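Local coordinates for protein receptor-type adenylate cyclase GRESAG 4.3 (Trypanosoma brucei, PDB 1FX4) that is the catalytic domain of a class III adenylyl cyclase, which with magnesium converts ATP into 3',5'-cyclic AMP and diphosphate, and could belong to a receptor for an unknown ligand, at residues A[2-7]-A[53-58]; A[16-21]-A[62-67]; A[80-85]-A[216-221]. All blocks are in the same frame, centred on the assembly; numbering follows the deposited sequence.

Contact 1: A[2-7]-A[53-58]; sequences NDSAPK and ECYEVK
Two partners grip the phenol oxygen of Y55: it donates its proton to the side-chain amide of N2, with OH and N2 OD1 2.9 Å apart, and it accepts the backbone N-H of Y154. The hydroxyl approaches nearly in line with the amide C=O (155°) but tilted somewhat from the amide plane. CG anti to the backbone N (chi1 176°) carries the ring out toward 2-7, and tyrosine fits because it joins a flat face for A5 to a hydroxyl that reaches N2 OD1. On that face A5 CB sits 3.4 Å from the ring centroid and 7° off the normal, a CH-pi contact; a methyl is small enough to let the turn settle on the ring. That turn, a type I beta turn from N2 to A5, is closed by A5 N donating to N2 O. K7 folds back over it, NZ lying 2.7 Å from N2 O and also bonding A5 O, so a single ammonium gathers carbonyls of the loop; A5 N and K7 NZ reach N2 O from opposite faces of its plane. The loop meets the chain between the end of helix 34-51, a Schellman motif with E53 as its positive-phi C' residue, and strand 55-60, an edge strand of the main sheet within this chain. Here S4 OG donates to C54 O, 2.8 Å away, coming from well above the carbonyl plane instead of along a lone pair. A serine is short enough to bring OG there while its CB lies against E53 O. Beside it a water lies 2.7 Å from both S4 O and E53 O. Outside the pair, A5 also packs on Y154 and Y156 of strand 154-157, and P6 on A67.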
ATOM      1  N   ASN A   2       1.920 -20.345  -8.309  1.00 50.43           N
ATOM      2  CA  ASN A   2       2.947 -19.534  -8.984  1.00 49.40           C
ATOM      3  C   ASN A   2       3.242 -19.897 -10.434  1.00 48.20           C
ATOM      4  O   ASN A   2       4.114 -19.273 -11.042  1.00 47.27           O
ATOM      5  CB  ASN A   2       4.294 -19.623  -8.260  1.00 50.62           C
ATOM      6  CG  ASN A   2       4.246 -19.104  -6.857  1.00 52.01           C
ATOM      7  OD1 ASN A   2       3.813 -17.973  -6.599  1.00 52.14           O
ATOM      8  ND2 ASN A   2       4.728 -19.922  -5.925  1.00 52.89           N
ATOM      9  N   ASP A   3       2.578 -20.917 -10.975  1.00 47.16           N
ATOM     10  CA  ASP A   3       2.843 -21.335 -12.353  1.00 46.54           C
ATOM     11  C   ASP A   3       2.655 -20.228 -13.389  1.00 44.69           C
ATOM     12  O   ASP A   3       3.330 -20.220 -14.417  1.00 45.14           O
ATOM     13  CB  ASP A   3       2.009 -22.566 -12.735  1.00 48.77           C
ATOM     14  CG  ASP A   3       2.266 -23.031 -14.180  1.00 50.97           C
ATOM     15  OD1 ASP A   3       3.441 -23.043 -14.626  1.00 52.08           O
ATOM     16  OD2 ASP A   3       1.283 -23.381 -14.878  1.00 52.66           O
ATOM     17  N   SER A   4       1.754 -19.287 -13.119  1.00 41.99           N
ATOM     18  CA  SER A   4       1.517 -18.199 -14.057  1.00 39.65           C
ATOM     19  C   SER A   4       2.478 -17.025 -13.873  1.00 37.72           C
ATOM     20  O   SER A   4       2.465 -16.086 -14.662  1.00 36.68           O
ATOM     21  CB  SER A   4       0.065 -17.732 -13.977  1.00 40.01           C
ATOM     22  OG  SER A   4      -0.233 -17.238 -12.688  1.00 41.77           O
ATOM     23  N   ALA A   5       3.339 -17.098 -12.861  1.00 35.86           N
ATOM     24  CA  ALA A   5       4.296 -16.026 -12.612  1.00 35.10           C
ATOM     25  C   ALA A   5       5.498 -16.066 -13.544  1.00 34.88           C
ATOM     26  O   ALA A   5       6.120 -17.113 -13.712  1.00 34.36           O
ATOM     27  CB  ALA A   5       4.780 -16.079 -11.173  1.00 34.41           C
ATOM     28  N   PRO A   6       5.803 -14.936 -14.212  1.00 34.51           N
ATOM     29  CA  PRO A   6       6.963 -14.887 -15.114  1.00 34.50           C
ATOM     30  C   PRO A   6       8.188 -15.156 -14.229  1.00 35.21           C
ATOM     31  O   PRO A   6       8.370 -14.502 -13.200  1.00 34.48           O
ATOM     32  CB  PRO A   6       6.935 -13.444 -15.613  1.00 34.54           C
ATOM     33  CG  PRO A   6       5.462 -13.133 -15.647  1.00 34.07           C
ATOM     34  CD  PRO A   6       4.979 -13.718 -14.334  1.00 34.23           C
ATOM     35  N   LYS A   7       9.004 -16.138 -14.606  1.00 36.03           N
ATOM     36  CA  LYS A   7      10.156 -16.536 -13.794  1.00 37.33           C
ATOM     37  C   LYS A   7      11.528 -16.423 -14.434  1.00 37.90           C
ATOM     38  O   LYS A   7      12.536 -16.710 -13.784  1.00 38.04           O
ATOM     39  CB  LYS A   7       9.983 -17.992 -13.349  1.00 37.74           C
ATOM     40  CG  LYS A   7       8.655 -18.293 -12.718  1.00 38.58           C
ATOM     41  CD  LYS A   7       8.518 -19.771 -12.398  1.00 38.37           C
ATOM     42  CE  LYS A   7       7.146 -20.058 -11.847  1.00 38.47           C
ATOM     43  NZ  LYS A   7       6.105 -19.701 -12.841  1.00 37.79           N
ATOM     44  N   GLU A  53      -4.755 -16.147 -17.131  1.00 28.57           N
ATOM     45  CA  GLU A  53      -3.540 -16.796 -16.654  1.00 28.60           C
ATOM     46  C   GLU A  53      -2.439 -15.852 -16.233  1.00 27.28           C
ATOM     47  O   GLU A  53      -1.252 -16.110 -16.446  1.00 27.07           O
ATOM     48  CB  GLU A  53      -3.025 -17.788 -17.682  1.00 31.14           C
ATOM     49  CG  GLU A  53      -3.987 -18.924 -17.900  1.00 35.85           C
ATOM     50  CD  GLU A  53      -3.526 -19.831 -19.013  1.00 38.81           C
ATOM     51  OE1 GLU A  53      -2.654 -20.694 -18.749  1.00 41.00           O
ATOM     52  OE2 GLU A  53      -4.021 -19.658 -20.148  1.00 40.31           O
ATOM     53  N   CYS A  54      -2.845 -14.740 -15.643  1.00 25.74           N
ATOM     54  CA  CYS A  54      -1.893 -13.774 -15.156  1.00 24.70           C
ATOM     55  C   CYS A  54      -1.520 -14.154 -13.733  1.00 23.87           C
ATOM     56  O   CYS A  54      -1.992 -15.160 -13.200  1.00 24.47           O
ATOM     57  CB  CYS A  54      -2.482 -12.368 -15.244  1.00 24.21           C
ATOM     58  SG  CYS A  54      -2.664 -11.815 -16.952  1.00 25.86           S
ATOM     59  N   TYR A  55      -0.693 -13.333 -13.103  1.00 22.79           N
ATOM     60  CA  TYR A  55      -0.245 -13.620 -11.760  1.00 22.05           C
ATOM     61  C   TYR A  55      -0.401 -12.407 -10.850  1.00 22.06           C
ATOM     62  O   TYR A  55       0.113 -11.324 -11.154  1.00 20.79           O
ATOM     63  CB  TYR A  55       1.223 -14.034 -11.813  1.00 22.02           C
ATOM     64  CG  TYR A  55       1.853 -14.280 -10.464  1.00 23.29           C
ATOM     65  CD1 TYR A  55       1.525 -15.416  -9.713  1.00 22.49           C
ATOM     66  CD2 TYR A  55       2.810 -13.400  -9.956  1.00 22.24           C
ATOM     67  CE1 TYR A  55       2.143 -15.670  -8.491  1.00 22.64           C
ATOM     68  CE2 TYR A  55       3.432 -13.647  -8.728  1.00 23.27           C
ATOM     69  CZ  TYR A  55       3.099 -14.783  -8.008  1.00 23.36           C
ATOM     70  OH  TYR A  55       3.736 -15.036  -6.814  1.00 22.91           O
ATOM     71  N   GLU A  56      -1.117 -12.595  -9.744  1.00 21.50           N
ATOM     72  CA  GLU A  56      -1.309 -11.515  -8.778  1.00 21.91           C
ATOM     73  C   GLU A  56      -0.026 -11.409  -7.955  1.00 22.07           C
ATOM     74  O   GLU A  56       0.303 -12.317  -7.168  1.00 21.76           O
ATOM     75  CB  GLU A  56      -2.495 -11.812  -7.853  1.00 21.40           C
ATOM     76  CG  GLU A  56      -2.657 -10.803  -6.743  1.00 22.22           C
ATOM     77  CD  GLU A  56      -3.852 -11.088  -5.841  1.00 24.01           C
ATOM     78  OE1 GLU A  56      -3.865 -10.588  -4.694  1.00 24.90           O
ATOM     79  OE2 GLU A  56      -4.785 -11.794  -6.275  1.00 23.56           O
ATOM     80  N   VAL A  57       0.708 -10.321  -8.157  1.00 21.67           N
ATOM     81  CA  VAL A  57       1.956 -10.104  -7.446  1.00 21.93           C
ATOM     82  C   VAL A  57       1.654  -9.671  -6.025  1.00 23.08           C
ATOM     83  O   VAL A  57       2.125 -10.280  -5.066  1.00 23.37           O
ATOM     84  CB  VAL A  57       2.816  -9.020  -8.137  1.00 21.76           C
ATOM     85  CG1 VAL A  57       4.162  -8.875  -7.436  1.00 22.08           C
ATOM     86  CG2 VAL A  57       3.010  -9.363  -9.613  1.00 20.45           C
ATOM     87  N   LYS A  58       0.820  -8.647  -5.900  1.00 23.39           N
ATOM     88  CA  LYS A  58       0.452  -8.126  -4.599  1.00 24.56           C
ATOM     89  C   LYS A  58      -0.731  -7.186  -4.698  1.00 25.26           C
ATOM     90  O   LYS A  58      -1.092  -6.700  -5.769  1.00 24.81           O
ATOM     91  CB  LYS A  58       1.625  -7.358  -3.989  1.00 26.40           C
ATOM     92  CG  LYS A  58       1.916  -6.051  -4.702  1.00 28.40           C
ATOM     93  CD  LYS A  58       3.210  -5.418  -4.223  1.00 31.69           C
ATOM     94  CE  LYS A  58       4.403  -6.229  -4.663  1.00 32.99           C
ATOM     95  NZ  LYS A  58       5.663  -5.613  -4.175  1.00 35.85           N
TER
HETATM   96  O   HOH W   1       1.257 -15.083 -16.879  1.00 27.39           O

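Contact 2: A[16-21]-A[62-67]; sequences IFTDIE and DSFMIA. With MG (magnesium ion), chain B.
Strands 16-20 and 63-67 run antiparallel, their axes 4.6 Å apart and their directions 170° from each other. I16 and I66 form a hydrogen-bonded pair, with I16 N to I66 O at 2.7 Å and I66 N to I16 O at 2.8 Å, while F17 and M65 make the adjoining non-hydrogen-bonded pair. Farther along, T18 N bonds F64 O, and F64 N has longer, bent bonds to both T18 O and T18 OG1. The threonine hydroxyl, near the plane of the F64 ring at its edge, is also hydrogen-bonded to a water that donates to D62 O. On the other face of the sheet, with CG anti to the backbone N (chi1 -180°) and the chain straight beyond, M65 lies alongside F17; its CG comes over the ring face, 3.9 Å from the F17 centroid, with SD more oblique in a Met-aromatic contact. At the end of the pair the two aspartates of the active site hold the magnesium ion, D19 OD1 at 2.3 Å and D62 OD1 at 2.4 Å; three waters also coordinate it. The cation probably offsets the repulsion of these two oxygens, and the carboxylate planes are turned 59° apart. I20 lays CD1 against D62 CB, crossing it at about a right angle, an apolar contact beside the metal site. Two such acids are the metal signature of class III cyclases. Helix 159-170 packs against F17 and M65, helix 34-51 packs on F64 and I66, and strands 55-60 and 134-141 flank the pair within the sheet.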
ATOM      1  N   ILE A  16       0.796  -4.966 -14.949  1.00 20.50           N
ATOM      2  CA  ILE A  16      -0.434  -4.192 -14.936  1.00 20.51           C
ATOM      3  C   ILE A  16      -0.610  -3.650 -13.528  1.00 20.13           C
ATOM      4  O   ILE A  16      -0.514  -4.407 -12.558  1.00 21.78           O
ATOM      5  CB  ILE A  16      -1.679  -5.064 -15.192  1.00 21.78           C
ATOM      6  CG1 ILE A  16      -1.563  -5.825 -16.511  1.00 21.64           C
ATOM      7  CG2 ILE A  16      -2.939  -4.179 -15.178  1.00 20.76           C
ATOM      8  CD1 ILE A  16      -2.641  -6.897 -16.658  1.00 25.09           C
ATOM      9  N   PHE A  17      -0.781  -2.339 -13.406  1.00 19.51           N
ATOM     10  CA  PHE A  17      -1.057  -1.746 -12.108  1.00 18.47           C
ATOM     11  C   PHE A  17      -2.467  -1.171 -12.178  1.00 17.34           C
ATOM     12  O   PHE A  17      -2.853  -0.590 -13.186  1.00 17.15           O
ATOM     13  CB  PHE A  17      -0.056  -0.634 -11.748  1.00 18.92           C
ATOM     14  CG  PHE A  17       1.211  -1.143 -11.117  1.00 20.29           C
ATOM     15  CD1 PHE A  17       2.275  -1.537 -11.906  1.00 21.24           C
ATOM     16  CD2 PHE A  17       1.336  -1.217  -9.733  1.00 21.26           C
ATOM     17  CE1 PHE A  17       3.457  -1.995 -11.324  1.00 22.28           C
ATOM     18  CE2 PHE A  17       2.522  -1.676  -9.147  1.00 22.26           C
ATOM     19  CZ  PHE A  17       3.577  -2.061  -9.950  1.00 21.07           C
ATOM     20  N   THR A  18      -3.244  -1.364 -11.119  1.00 16.86           N
ATOM     21  CA  THR A  18      -4.596  -0.826 -11.072  1.00 16.99           C
ATOM     22  C   THR A  18      -4.816  -0.106  -9.769  1.00 17.75           C
ATOM     23  O   THR A  18      -4.127  -0.373  -8.792  1.00 18.70           O
ATOM     24  CB  THR A  18      -5.668  -1.928 -11.116  1.00 17.75           C
ATOM     25  OG1 THR A  18      -5.713  -2.622  -9.857  1.00 19.07           O
ATOM     26  CG2 THR A  18      -5.380  -2.931 -12.240  1.00 18.88           C
ATOM     27  N   ASP A  19      -5.773   0.810  -9.763  1.00 17.49           N
ATOM     28  CA  ASP A  19      -6.141   1.468  -8.534  1.00 18.72           C
ATOM     29  C   ASP A  19      -7.539   2.012  -8.710  1.00 18.76           C
ATOM     30  O   ASP A  19      -7.958   2.294  -9.837  1.00 19.05           O
ATOM     31  CB  ASP A  19      -5.168   2.582  -8.164  1.00 20.88           C
ATOM     32  CG  ASP A  19      -5.092   2.796  -6.657  1.00 22.30           C
ATOM     33  OD1 ASP A  19      -5.939   2.246  -5.931  1.00 23.94           O
ATOM     34  OD2 ASP A  19      -4.172   3.492  -6.194  1.00 25.17           O
ATOM     35  N   ILE A  20      -8.270   2.124  -7.608  1.00 18.22           N
ATOM     36  CA  ILE A  20      -9.617   2.650  -7.666  1.00 18.18           C
ATOM     37  C   ILE A  20      -9.515   4.164  -7.593  1.00 19.65           C
ATOM     38  O   ILE A  20      -8.930   4.715  -6.648  1.00 17.08           O
ATOM     39  CB  ILE A  20     -10.476   2.143  -6.507  1.00 18.31           C
ATOM     40  CG1 ILE A  20     -10.647   0.621  -6.606  1.00 19.28           C
ATOM     41  CG2 ILE A  20     -11.852   2.809  -6.548  1.00 17.60           C
ATOM     42  CD1 ILE A  20     -11.500   0.065  -5.487  1.00 19.65           C
ATOM     43  N   GLU A  21     -10.062   4.831  -8.597  1.00 19.70           N
ATOM     44  CA  GLU A  21     -10.008   6.275  -8.603  1.00 21.80           C
ATOM     45  C   GLU A  21     -10.832   6.837  -7.456  1.00 20.78           C
ATOM     46  O   GLU A  21     -11.938   6.366  -7.177  1.00 19.09           O
ATOM     47  CB  GLU A  21     -10.519   6.846  -9.920  1.00 24.62           C
ATOM     48  CG  GLU A  21     -10.318   8.348  -9.981  1.00 30.01           C
ATOM     49  CD  GLU A  21     -10.802   8.959 -11.261  1.00 33.04           C
ATOM     50  OE1 GLU A  21      -9.946   9.395 -12.056  1.00 36.09           O
ATOM     51  OE2 GLU A  21     -12.032   9.011 -11.472  1.00 36.22           O
ATOM     52  N   ASP A  62      -6.477  -0.845  -2.358  1.00 27.34           N
ATOM     53  CA  ASP A  62      -7.320  -1.392  -3.411  1.00 27.61           C
ATOM     54  C   ASP A  62      -6.580  -1.443  -4.734  1.00 25.82           C
ATOM     55  O   ASP A  62      -7.189  -1.530  -5.801  1.00 26.94           O
ATOM     56  CB  ASP A  62      -8.622  -0.614  -3.536  1.00 30.22           C
ATOM     57  CG  ASP A  62      -8.451   0.856  -3.274  1.00 32.74           C
ATOM     58  OD1 ASP A  62      -7.440   1.437  -3.716  1.00 36.21           O
ATOM     59  OD2 ASP A  62      -9.339   1.433  -2.618  1.00 35.88           O
ATOM     60  N   SER A  63      -5.257  -1.368  -4.656  1.00 23.66           N
ATOM     61  CA  SER A  63      -4.416  -1.412  -5.838  1.00 23.15           C
ATOM     62  C   SER A  63      -3.927  -2.829  -6.117  1.00 22.12           C
ATOM     63  O   SER A  63      -3.571  -3.563  -5.189  1.00 23.88           O
ATOM     64  CB  SER A  63      -3.210  -0.496  -5.654  1.00 23.93           C
ATOM     65  OG  SER A  63      -2.298  -0.655  -6.720  1.00 26.19           O
ATOM     66  N   PHE A  64      -3.929  -3.222  -7.387  1.00 19.96           N
ATOM     67  CA  PHE A  64      -3.439  -4.547  -7.769  1.00 18.12           C
ATOM     68  C   PHE A  64      -2.183  -4.396  -8.609  1.00 17.93           C
ATOM     69  O   PHE A  64      -2.038  -3.438  -9.375  1.00 17.20           O
ATOM     70  CB  PHE A  64      -4.464  -5.313  -8.629  1.00 18.53           C
ATOM     71  CG  PHE A  64      -5.406  -6.165  -7.841  1.00 18.90           C
ATOM     72  CD1 PHE A  64      -6.579  -5.625  -7.328  1.00 18.47           C
ATOM     73  CD2 PHE A  64      -5.133  -7.514  -7.631  1.00 19.31           C
ATOM     74  CE1 PHE A  64      -7.479  -6.419  -6.609  1.00 19.86           C
ATOM     75  CE2 PHE A  64      -6.030  -8.321  -6.914  1.00 19.84           C
ATOM     76  CZ  PHE A  64      -7.199  -7.772  -6.404  1.00 19.56           C
ATOM     77  N   MET A  65      -1.260  -5.329  -8.426  1.00 17.10           N
ATOM     78  CA  MET A  65      -0.068  -5.384  -9.250  1.00 17.87           C
ATOM     79  C   MET A  65      -0.176  -6.781  -9.851  1.00 18.08           C
ATOM     80  O   MET A  65      -0.232  -7.785  -9.122  1.00 18.59           O
ATOM     81  CB  MET A  65       1.201  -5.284  -8.425  1.00 18.79           C
ATOM     82  CG  MET A  65       2.446  -5.335  -9.299  1.00 20.60           C
ATOM     83  SD  MET A  65       3.946  -5.232  -8.327  1.00 23.13           S
ATOM     84  CE  MET A  65       5.182  -5.577  -9.606  1.00 19.78           C
ATOM     85  N   ILE A  66      -0.254  -6.835 -11.172  1.00 18.27           N
ATOM     86  CA  ILE A  66      -0.419  -8.099 -11.880  1.00 18.87           C
ATOM     87  C   ILE A  66       0.697  -8.271 -12.898  1.00 19.75           C
ATOM     88  O   ILE A  66       1.112  -7.302 -13.541  1.00 19.50           O
ATOM     89  CB  ILE A  66      -1.804  -8.106 -12.595  1.00 18.82           C
ATOM     90  CG1 ILE A  66      -2.926  -7.910 -11.564  1.00 17.94           C
ATOM     91  CG2 ILE A  66      -2.021  -9.412 -13.342  1.00 19.59           C
ATOM     92  CD1 ILE A  66      -4.269  -7.536 -12.171  1.00 18.46           C
ATOM     93  N   ALA A  67       1.207  -9.497 -13.013  1.00 19.99           N
ATOM     94  CA  ALA A  67       2.266  -9.794 -13.970  1.00 21.16           C
ATOM     95  C   ALA A  67       1.725 -10.811 -14.962  1.00 22.07           C
ATOM     96  O   ALA A  67       0.887 -11.636 -14.608  1.00 22.36           O
ATOM     97  CB  ALA A  67       3.495 -10.359 -13.257  1.00 20.91           C
TER
HETATM   98 MG    MG B2001      -5.637   2.987  -3.784  1.00 22.90          MG
HETATM   99  O   HOH W   2      -7.621  -1.378  -8.393  1.00 19.07           O
HETATM  100  O   HOH W   3      -4.131   4.915  -3.906  1.00 37.41           O
HETATM  101  O   HOH W   4      -6.992   4.635  -4.998  1.00 43.97           O
HETATM  102  O   HOH W   5      -3.525   1.799  -3.186  1.00 36.44           O

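Contact 3: A[80-85]-A[216-221]; sequences ELQLCF and LNAVPG. Unlike the reference sequence in segment 80-85: C84 (reference Arg).
Helix 71-87, which follows the metal-binding strands in the class III cyclase fold, meets the loop that leaves strand 211-216 through two consecutive residues, Q82 and L83. The meeting is apolar and close: Q82 CB lies 3.7 Å from A218 CB, and alanine's single methyl lets the loop backbone come near the helix. V219 brings CG2 up beside both helix side chains, 4.0 Å from Q82 CB and 3.9 Å from L83 CD2. That leucine methyl also rests on the backbone, with L83 CD2 3.4 Å from A218 O; a leucine is long enough for one methyl to meet both the carbonyl and the valine. N217, at the centre of an inverse gamma turn, bends the chain away from the strand just before these contacts, while the preceding L216 still pairs with V176 of the sheet. Glutamine suits position 82 as an aliphatic stem with a polar end: its root packs on the loop, but a bend at chi2 (-64°) swings the amide away, where NE2 donates to V134 O of the central sheet and OE1 accepts from R222 NH1. V219 packs further on L86, one helical turn beyond Q82.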
ATOM      1  N   GLU A  80     -11.261  -6.366 -20.341  1.00 23.28           N
ATOM      2  CA  GLU A  80     -12.375  -7.055 -19.714  1.00 24.27           C
ATOM      3  C   GLU A  80     -12.647  -6.470 -18.333  1.00 22.04           C
ATOM      4  O   GLU A  80     -13.787  -6.444 -17.877  1.00 20.51           O
ATOM      5  CB  GLU A  80     -12.113  -8.557 -19.622  1.00 27.58           C
ATOM      6  CG  GLU A  80     -13.391  -9.370 -19.562  1.00 34.35           C
ATOM      7  CD  GLU A  80     -14.334  -9.074 -20.735  1.00 37.05           C
ATOM      8  OE1 GLU A  80     -15.567  -9.073 -20.509  1.00 39.18           O
ATOM      9  OE2 GLU A  80     -13.844  -8.834 -21.871  1.00 38.98           O
ATOM     10  N   LEU A  81     -11.600  -5.976 -17.681  1.00 20.77           N
ATOM     11  CA  LEU A  81     -11.785  -5.363 -16.374  1.00 19.44           C
ATOM     12  C   LEU A  81     -12.757  -4.188 -16.523  1.00 18.31           C
ATOM     13  O   LEU A  81     -13.761  -4.135 -15.835  1.00 17.53           O
ATOM     14  CB  LEU A  81     -10.439  -4.903 -15.800  1.00 19.83           C
ATOM     15  CG  LEU A  81     -10.429  -4.373 -14.357  1.00 19.45           C
ATOM     16  CD1 LEU A  81      -8.994  -4.373 -13.851  1.00 18.76           C
ATOM     17  CD2 LEU A  81     -11.016  -2.977 -14.257  1.00 21.14           C
ATOM     18  N   GLN A  82     -12.469  -3.255 -17.430  1.00 18.31           N
ATOM     19  CA  GLN A  82     -13.344  -2.098 -17.611  1.00 18.37           C
ATOM     20  C   GLN A  82     -14.786  -2.493 -17.965  1.00 19.66           C
ATOM     21  O   GLN A  82     -15.754  -1.938 -17.398  1.00 18.05           O
ATOM     22  CB  GLN A  82     -12.780  -1.161 -18.669  1.00 18.86           C
ATOM     23  CG  GLN A  82     -11.400  -0.607 -18.310  1.00 17.76           C
ATOM     24  CD  GLN A  82     -11.447   0.261 -17.071  1.00 18.34           C
ATOM     25  OE1 GLN A  82     -12.517   0.717 -16.668  1.00 17.36           O
ATOM     26  NE2 GLN A  82     -10.284   0.498 -16.462  1.00 17.14           N
ATOM     27  N   LEU A  83     -14.921  -3.476 -18.858  1.00 18.79           N
ATOM     28  CA  LEU A  83     -16.239  -3.938 -19.266  1.00 20.25           C
ATOM     29  C   LEU A  83     -17.009  -4.633 -18.140  1.00 20.23           C
ATOM     30  O   LEU A  83     -18.202  -4.398 -17.968  1.00 20.38           O
ATOM     31  CB  LEU A  83     -16.119  -4.853 -20.487  1.00 20.54           C
ATOM     32  CG  LEU A  83     -15.690  -4.112 -21.758  1.00 21.62           C
ATOM     33  CD1 LEU A  83     -15.228  -5.086 -22.820  1.00 23.28           C
ATOM     34  CD2 LEU A  83     -16.852  -3.236 -22.268  1.00 23.10           C
ATOM     35  N   CYS A  84     -16.323  -5.477 -17.372  1.00 22.07           N
ATOM     36  CA  CYS A  84     -16.947  -6.198 -16.270  1.00 23.80           C
ATOM     37  C   CYS A  84     -17.447  -5.223 -15.214  1.00 22.87           C
ATOM     38  O   CYS A  84     -18.582  -5.307 -14.767  1.00 22.30           O
ATOM     39  CB  CYS A  84     -15.957  -7.186 -15.636  1.00 26.85           C
ATOM     40  SG  CYS A  84     -15.649  -8.687 -16.675  1.00 38.36           S
ATOM     41  N   PHE A  85     -16.602  -4.271 -14.842  1.00 21.64           N
ATOM     42  CA  PHE A  85     -16.986  -3.272 -13.840  1.00 21.33           C
ATOM     43  C   PHE A  85     -18.154  -2.416 -14.327  1.00 20.92           C
ATOM     44  O   PHE A  85     -19.033  -2.044 -13.548  1.00 21.68           O
ATOM     45  CB  PHE A  85     -15.782  -2.389 -13.501  1.00 20.81           C
ATOM     46  CG  PHE A  85     -14.886  -2.970 -12.446  1.00 21.09           C
ATOM     47  CD1 PHE A  85     -14.172  -4.141 -12.675  1.00 21.76           C
ATOM     48  CD2 PHE A  85     -14.749  -2.338 -11.216  1.00 21.08           C
ATOM     49  CE1 PHE A  85     -13.346  -4.684 -11.686  1.00 21.52           C
ATOM     50  CE2 PHE A  85     -13.922  -2.878 -10.221  1.00 21.19           C
ATOM     51  CZ  PHE A  85     -13.217  -4.045 -10.462  1.00 20.64           C
ATOM     52  N   LEU A 216      -6.269   2.295 -24.466  1.00 22.12           N
ATOM     53  CA  LEU A 216      -7.032   1.139 -24.914  1.00 21.72           C
ATOM     54  C   LEU A 216      -8.490   1.521 -24.670  1.00 21.35           C
ATOM     55  O   LEU A 216      -8.913   1.703 -23.520  1.00 20.68           O
ATOM     56  CB  LEU A 216      -6.668  -0.097 -24.084  1.00 22.71           C
ATOM     57  CG  LEU A 216      -7.474  -1.373 -24.353  1.00 24.11           C
ATOM     58  CD1 LEU A 216      -7.208  -1.864 -25.774  1.00 23.61           C
ATOM     59  CD2 LEU A 216      -7.114  -2.457 -23.332  1.00 24.43           C
ATOM     60  N   ASN A 217      -9.247   1.656 -25.756  1.00 21.46           N
ATOM     61  CA  ASN A 217     -10.657   2.035 -25.667  1.00 21.86           C
ATOM     62  C   ASN A 217     -11.542   0.839 -25.323  1.00 22.07           C
ATOM     63  O   ASN A 217     -12.346   0.389 -26.141  1.00 20.56           O
ATOM     64  CB  ASN A 217     -11.093   2.670 -26.981  1.00 23.20           C
ATOM     65  CG  ASN A 217     -10.267   3.880 -27.328  1.00 24.26           C
ATOM     66  OD1 ASN A 217      -9.886   4.087 -28.495  1.00 26.27           O
ATOM     67  ND2 ASN A 217      -9.983   4.697 -26.320  1.00 22.85           N
ATOM     68  N   ALA A 218     -11.403   0.360 -24.091  1.00 21.45           N
ATOM     69  CA  ALA A 218     -12.147  -0.796 -23.600  1.00 22.33           C
ATOM     70  C   ALA A 218     -13.652  -0.593 -23.595  1.00 22.77           C
ATOM     71  O   ALA A 218     -14.403  -1.532 -23.831  1.00 22.48           O
ATOM     72  CB  ALA A 218     -11.662  -1.182 -22.219  1.00 22.06           C
ATOM     73  N   VAL A 219     -14.089   0.629 -23.303  1.00 22.43           N
ATOM     74  CA  VAL A 219     -15.511   0.965 -23.296  1.00 22.13           C
ATOM     75  C   VAL A 219     -15.587   2.155 -24.255  1.00 22.93           C
ATOM     76  O   VAL A 219     -15.447   3.312 -23.848  1.00 22.20           O
ATOM     77  CB  VAL A 219     -15.981   1.384 -21.876  1.00 22.61           C
ATOM     78  CG1 VAL A 219     -17.471   1.771 -21.884  1.00 22.55           C
ATOM     79  CG2 VAL A 219     -15.744   0.238 -20.880  1.00 20.97           C
ATOM     80  N   PRO A 220     -15.763   1.869 -25.571  1.00 22.58           N
ATOM     81  CA  PRO A 220     -15.838   2.952 -26.567  1.00 22.56           C
ATOM     82  C   PRO A 220     -16.833   4.044 -26.209  1.00 22.80           C
ATOM     83  O   PRO A 220     -17.935   3.765 -25.735  1.00 23.67           O
ATOM     84  CB  PRO A 220     -16.267   2.203 -27.841  1.00 23.52           C
ATOM     85  CG  PRO A 220     -15.667   0.848 -27.652  1.00 23.23           C
ATOM     86  CD  PRO A 220     -15.983   0.560 -26.192  1.00 22.59           C
ATOM     87  N   GLY A 221     -16.407   5.298 -26.376  1.00 21.79           N
ATOM     88  CA  GLY A 221     -17.284   6.413 -26.084  1.00 20.92           C
ATOM     89  C   GLY A 221     -16.886   7.196 -24.850  1.00 21.28           C
ATOM     90  O   GLY A 221     -17.356   8.320 -24.659  1.00 20.83           O
TER

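Contacts 1 and 2 share the main sheet: strand 55-60 lies beside strand 63-68, with Y55 N 2.8 Å from A67 O and V57 N 2.9 Å from M65 O, although the centres of the contacts are 14 Å apart. Contact 2 alone holds the metal. Contact 3 meets contact 2 where L81 CD1 packs 4.2 Å from T18 CG2, and the side chain of Q82 lies about 10 Å from that of D19 and about 14 Å from the magnesium ion. Contacts 1 and 3 remain apart, their centres 23 Å and their nearest atoms about 10 Å from each other, so contact 2 is the one that touches both.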